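Delta-1-pyrroline-5-carboxylate dehydrogenase, mitochondrial (Mus musculus, PDB 4E3X) catalyses the NAD-dependent oxidation of L-glutamate gamma-semialdehyde to L-glutamate, the second step of proline breakdown in mitochondria. Local coordinates at residues 205-210 with 267-272; 100-105 with 229-234. All blocks are in the same frame, centred on the assembly; numbering follows the deposited sequence.

The two contacts illustrate how a parallel sheet in an aldehyde dehydrogenase is covered by helices while its strand ends supply the coenzyme site. Strands 203-207 and 230-233 are neighbours in that sheet, so contact 1 and contact 2, with centres about 9 Å apart, share one layer. Ala206 joins them through two probable backbone hydrogen bonds, from its N to Leu231 O at 2.8 Å and from its O to Lys233 N at 2.9 Å. Ser208 in contact 1 and Lys233 in contact 2 both belong to the NAD(+) site. Beyond Ser208, Phe210 touches a bound proline, whereas helices 266-274 and 99-118 cover the strands.

Contact 1 of 2, residues 205-210 with 267-272; sequences AAISPF and PTFGDT. With PRO (proline), chain J.
Phe269, reaching from helix 266-274, meets Ala205 and Ile207 of strand 203-207, and this aromatic group carries essentially the whole contact. The axes of strand segment 205-207 and helix segment 267-272 run nearly antiparallel, at 160°, with 10.4 Å between them. Across this ordinary helix-to-sheet spacing the ring of Phe269 fills the gap: its CG lies anti to the backbone N (chi1 -177°), which extends the ring toward the strand.

The interactions across the interface are apolar. Phe269 CE2 is the focus, lying 3.6 Å from Ile207 CG1 and 3.9 Å from Ala205 CB. The CG1-CD1 branch of Ile207 and the methyl of Ala205 approach this part of the ring obliquely, from opposite sides of its plane. Ile207 and Phe269 slide past each other in opposite directions, which brings Ile207 CD1 to 3.9 Å from Phe269 CD2. The intervening Ala206 turns its CB away, onto Val230 of the adjoining strand.

Polar bonding is confined to each segment and its surroundings. In the helix, Thr272 OG1 donates to Thr268 O at 2.8 Å, meeting that oxygen from the face opposite to the one used by Thr272 N; two bonds therefore grip one carbonyl. Past the strand, Ser208 OG is hydrogen-bonded to Trp232 NE1.

A ligand contact lies farther along the chain: Phe210 CD2 is 3.6 Å from CD of the bound proline, which approaches the ring obliquely and is also hydrogen-bonded to Arg399.

With no hydrogen bond between helix and strand, the buried interface rests on dispersion and exclusion of water, a compact example of helix-on-sheet packing in a parallel α/β NAD(+)-binding domain. Phe269 also touches Leu231 and Lys233, making its ring a shared packing surface for two adjacent strands.

Contact 2 of 2, residues 100-105 with 229-234; sequences ALLNRA and VVLWKP
Leu231 has an unusual chi1 of -91°, displaced from the common staggered value, and with chi2 at 63° this conformation directs its two methyl groups at different parts of helix 99-118. Leu102 answers from the helix with an extended outer torsion, chi2 174°; it starts out beside the strand, but its CD2 methyl reaches over to Leu231. Ala105, about one helical turn further on, points its CB toward Leu231.

The branches of Leu231 divide the work. CD2 lies against the helix backbone, 3.7 Å from Leu102 O, and also approaches the terminal CD2 of Leu102 at 4.3 Å. The same Leu231 CD2 is 4.2 Å from Ala105 CB, so this one methyl group sits among a carbonyl oxygen and two apolar side chains. CD1 instead packs on the carbonyl group of Ala105, 4.0 Å from its carbon. Where the branches part, Leu231 CG is 4.2 Å from Ala105 CB. The small Ala105 side chain permits a close approach, with the CA atoms of Ala105 and Leu231 7.3 Å apart, and one leucine thus covers both side-chain and main-chain atoms of the helix.

Neighbouring elements extend the packing. Leu102 also rests on Phe269 and Thr272 of helix 266-274, while Leu231 touches Gln260 and Val262.

No hydrogen bond spans the two segments. Between helix 99-118 and strand 230-233 the link is apolar packing, while a hydrogen bond from Gln260 NE2 to Ala105 O adds a polar tie to the next strand, 259-261. The case exemplifies how a helix is seated on a parallel α/β sheet by strand side chains facing it, and the packing of Leu231 probably helps position the strand that, two residues on, carries Lys233 of the NAD(+) site.

Contact 1 of 2, residues 205-210 with 267-272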
# COMPACT_ATOMS: atom_id res chain seq x y z
N ALA B 205 7.58 -5.43 12.40
CA ALA B 205 9.02 -5.51 12.59
C ALA B 205 9.69 -4.34 11.87
O ALA B 205 9.49 -4.16 10.67
CB ALA B 205 9.54 -6.83 12.05
N ALA B 206 10.47 -3.55 12.60
CA ALA B 206 11.19 -2.41 12.02
C ALA B 206 12.68 -2.71 12.00
O ALA B 206 13.26 -3.08 13.02
CB ALA B 206 10.92 -1.13 12.82
N ILE B 207 13.28 -2.58 10.82
CA ILE B 207 14.68 -2.92 10.61
C ILE B 207 15.38 -1.72 9.98
O ILE B 207 15.12 -1.39 8.83
CB ILE B 207 14.79 -4.15 9.69
CG1 ILE B 207 14.12 -5.37 10.34
CG2 ILE B 207 16.25 -4.42 9.32
CD1 ILE B 207 13.88 -6.53 9.39
N SER B 208 16.25 -1.07 10.75
CA SER B 208 16.80 0.22 10.35
C SER B 208 18.30 0.17 10.01
O SER B 208 19.02 -0.71 10.49
CB SER B 208 16.51 1.27 11.43
OG SER B 208 17.00 0.87 12.69
N PRO B 209 18.77 1.12 9.19
CA PRO B 209 20.15 1.10 8.70
C PRO B 209 21.09 2.00 9.50
O PRO B 209 20.64 2.83 10.30
CB PRO B 209 20.00 1.67 7.29
CG PRO B 209 18.95 2.71 7.47
CD PRO B 209 17.98 2.15 8.49
N PHE B 210 22.38 1.87 9.27
CA PHE B 210 23.36 2.61 10.05
C PHE B 210 23.39 4.09 9.73
O PHE B 210 23.84 4.90 10.54
CB PHE B 210 24.77 2.05 9.83
CG PHE B 210 25.40 2.43 8.51
CD1 PHE B 210 26.19 3.58 8.40
CD2 PHE B 210 25.24 1.63 7.39
CE1 PHE B 210 26.77 3.93 7.19
CE2 PHE B 210 25.83 1.98 6.18
CZ PHE B 210 26.59 3.13 6.08
N PRO B 267 19.72 -12.23 10.15
CA PRO B 267 18.98 -13.41 9.71
C PRO B 267 18.12 -14.01 10.83
O PRO B 267 16.98 -14.40 10.59
CB PRO B 267 20.09 -14.37 9.29
CG PRO B 267 21.16 -13.44 8.77
CD PRO B 267 21.14 -12.28 9.74
N THR B 268 18.64 -14.04 12.05
CA THR B 268 17.90 -14.57 13.19
C THR B 268 16.61 -13.77 13.44
O THR B 268 15.54 -14.34 13.67
CB THR B 268 18.76 -14.56 14.45
OG1 THR B 268 19.96 -15.32 14.21
CG2 THR B 268 18.02 -15.19 15.62
N PHE B 269 16.73 -12.45 13.40
CA PHE B 269 15.58 -11.57 13.59
C PHE B 269 14.54 -11.83 12.51
O PHE B 269 13.35 -12.00 12.80
CB PHE B 269 16.04 -10.11 13.57
CG PHE B 269 14.94 -9.13 13.84
CD1 PHE B 269 14.54 -8.86 15.13
CD2 PHE B 269 14.29 -8.49 12.79
CE1 PHE B 269 13.50 -7.97 15.38
CE2 PHE B 269 13.28 -7.60 13.04
CZ PHE B 269 12.88 -7.34 14.33
N GLY B 270 14.98 -11.87 11.25
CA GLY B 270 14.06 -12.10 10.15
C GLY B 270 13.37 -13.45 10.25
O GLY B 270 12.16 -13.55 10.04
N ASP B 271 14.13 -14.49 10.60
CA ASP B 271 13.58 -15.83 10.76
C ASP B 271 12.49 -15.83 11.82
O ASP B 271 11.42 -16.43 11.65
CB ASP B 271 14.65 -16.84 11.21
CG ASP B 271 15.71 -17.12 10.16
OD1 ASP B 271 15.59 -16.66 9.01
OD2 ASP B 271 16.66 -17.85 10.51
N THR B 272 12.77 -15.17 12.94
CA THR B 272 11.84 -15.18 14.06
C THR B 272 10.55 -14.42 13.73
O THR B 272 9.44 -14.94 13.91
CB THR B 272 12.46 -14.59 15.33
OG1 THR B 272 13.69 -15.27 15.62
CG2 THR B 272 11.50 -14.73 16.51
N PRO J . 28.49 -1.95 6.72
CA PRO J . 28.16 -3.36 6.54
C PRO J . 28.51 -3.84 5.13
O PRO J . 29.13 -3.11 4.35
CB PRO J . 26.64 -3.41 6.77
CG PRO J . 26.20 -1.97 6.97
CD PRO J . 27.42 -1.23 7.42
OXT PRO J . 28.20 -4.97 4.75

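Contact 2 of 2, residues 100-105 with 229-234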
# COMPACT_ATOMS: atom_id res chain seq x y z
N ALA B 100 14.28 -16.81 21.78
CA ALA B 100 13.37 -16.79 22.93
C ALA B 100 12.98 -15.37 23.32
O ALA B 100 11.81 -15.08 23.58
CB ALA B 100 14.01 -17.51 24.11
N LEU B 101 13.96 -14.47 23.38
CA LEU B 101 13.68 -13.10 23.80
C LEU B 101 12.83 -12.39 22.76
O LEU B 101 11.92 -11.63 23.10
CB LEU B 101 14.97 -12.32 24.09
CG LEU B 101 14.77 -10.88 24.55
CD1 LEU B 101 13.91 -10.85 25.81
CD2 LEU B 101 16.11 -10.24 24.80
N LEU B 102 13.11 -12.63 21.48
CA LEU B 102 12.31 -12.03 20.43
C LEU B 102 10.86 -12.49 20.53
O LEU B 102 9.94 -11.69 20.39
CB LEU B 102 12.90 -12.35 19.06
CG LEU B 102 14.24 -11.68 18.74
CD1 LEU B 102 14.78 -12.21 17.43
CD2 LEU B 102 14.12 -10.15 18.70
N ASN B 103 10.65 -13.78 20.77
CA ASN B 103 9.30 -14.27 20.90
C ASN B 103 8.59 -13.74 22.15
O ASN B 103 7.40 -13.45 22.12
CB ASN B 103 9.26 -15.80 20.82
CG ASN B 103 9.35 -16.30 19.37
OD1 ASN B 103 10.21 -17.12 19.03
ND2 ASN B 103 8.48 -15.79 18.52
N ARG B 104 9.34 -13.59 23.24
CA ARG B 104 8.81 -12.96 24.44
C ARG B 104 8.39 -11.52 24.15
O ARG B 104 7.34 -11.06 24.63
CB ARG B 104 9.86 -12.96 25.54
CG ARG B 104 9.34 -12.36 26.82
CD ARG B 104 9.87 -13.12 28.00
NE ARG B 104 11.21 -12.67 28.36
CZ ARG B 104 11.45 -11.55 29.03
NH1 ARG B 104 10.45 -10.77 29.37
NH2 ARG B 104 12.69 -11.22 29.35
N ALA B 105 9.21 -10.82 23.37
CA ALA B 105 8.91 -9.44 23.01
C ALA B 105 7.65 -9.34 22.17
O ALA B 105 6.83 -8.44 22.37
CB ALA B 105 10.09 -8.83 22.26
N VAL B 229 2.12 -2.02 17.40
CA VAL B 229 3.21 -2.37 18.29
C VAL B 229 4.35 -2.93 17.44
O VAL B 229 4.12 -3.51 16.38
CB VAL B 229 2.78 -3.35 19.40
CG1 VAL B 229 1.74 -2.70 20.30
CG2 VAL B 229 2.24 -4.65 18.81
N VAL B 230 5.58 -2.74 17.90
CA VAL B 230 6.74 -2.86 17.04
C VAL B 230 7.90 -3.56 17.74
O VAL B 230 8.19 -3.27 18.90
CB VAL B 230 7.24 -1.45 16.62
CG1 VAL B 230 8.50 -1.53 15.77
CG2 VAL B 230 6.14 -0.64 15.91
N LEU B 231 8.53 -4.49 17.03
CA LEU B 231 9.87 -4.94 17.39
C LEU B 231 10.87 -4.19 16.52
O LEU B 231 10.87 -4.32 15.30
CB LEU B 231 10.04 -6.45 17.18
CG LEU B 231 9.73 -7.35 18.37
CD1 LEU B 231 8.27 -7.25 18.78
CD2 LEU B 231 10.12 -8.80 18.08
N TRP B 232 11.69 -3.37 17.16
CA TRP B 232 12.69 -2.58 16.46
C TRP B 232 14.06 -3.20 16.61
O TRP B 232 14.61 -3.25 17.71
CB TRP B 232 12.69 -1.16 17.00
CG TRP B 232 13.68 -0.23 16.36
CD1 TRP B 232 14.31 -0.39 15.15
CD2 TRP B 232 14.13 1.01 16.89
NE1 TRP B 232 15.14 0.69 14.91
CE2 TRP B 232 15.05 1.55 15.98
CE3 TRP B 232 13.86 1.71 18.08
CZ2 TRP B 232 15.68 2.78 16.19
CZ3 TRP B 232 14.49 2.93 18.29
CH2 TRP B 232 15.40 3.44 17.36
N LYS B 233 14.60 -3.70 15.48
CA LYS B 233 15.98 -4.13 15.39
C LYS B 233 16.80 -2.97 14.81
O LYS B 233 16.81 -2.77 13.60
CB LYS B 233 16.11 -5.36 14.48
CG LYS B 233 17.55 -5.84 14.30
CD LYS B 233 17.79 -6.36 12.87
CE LYS B 233 19.27 -6.61 12.55
NZ LYS B 233 20.09 -5.38 12.72
N PRO B 234 17.48 -2.20 15.67
CA PRO B 234 18.29 -1.10 15.16
C PRO B 234 19.59 -1.61 14.54
O PRO B 234 19.99 -2.75 14.76
CB PRO B 234 18.60 -0.26 16.41
CG PRO B 234 17.80 -0.86 17.52
CD PRO B 234 17.56 -2.28 17.14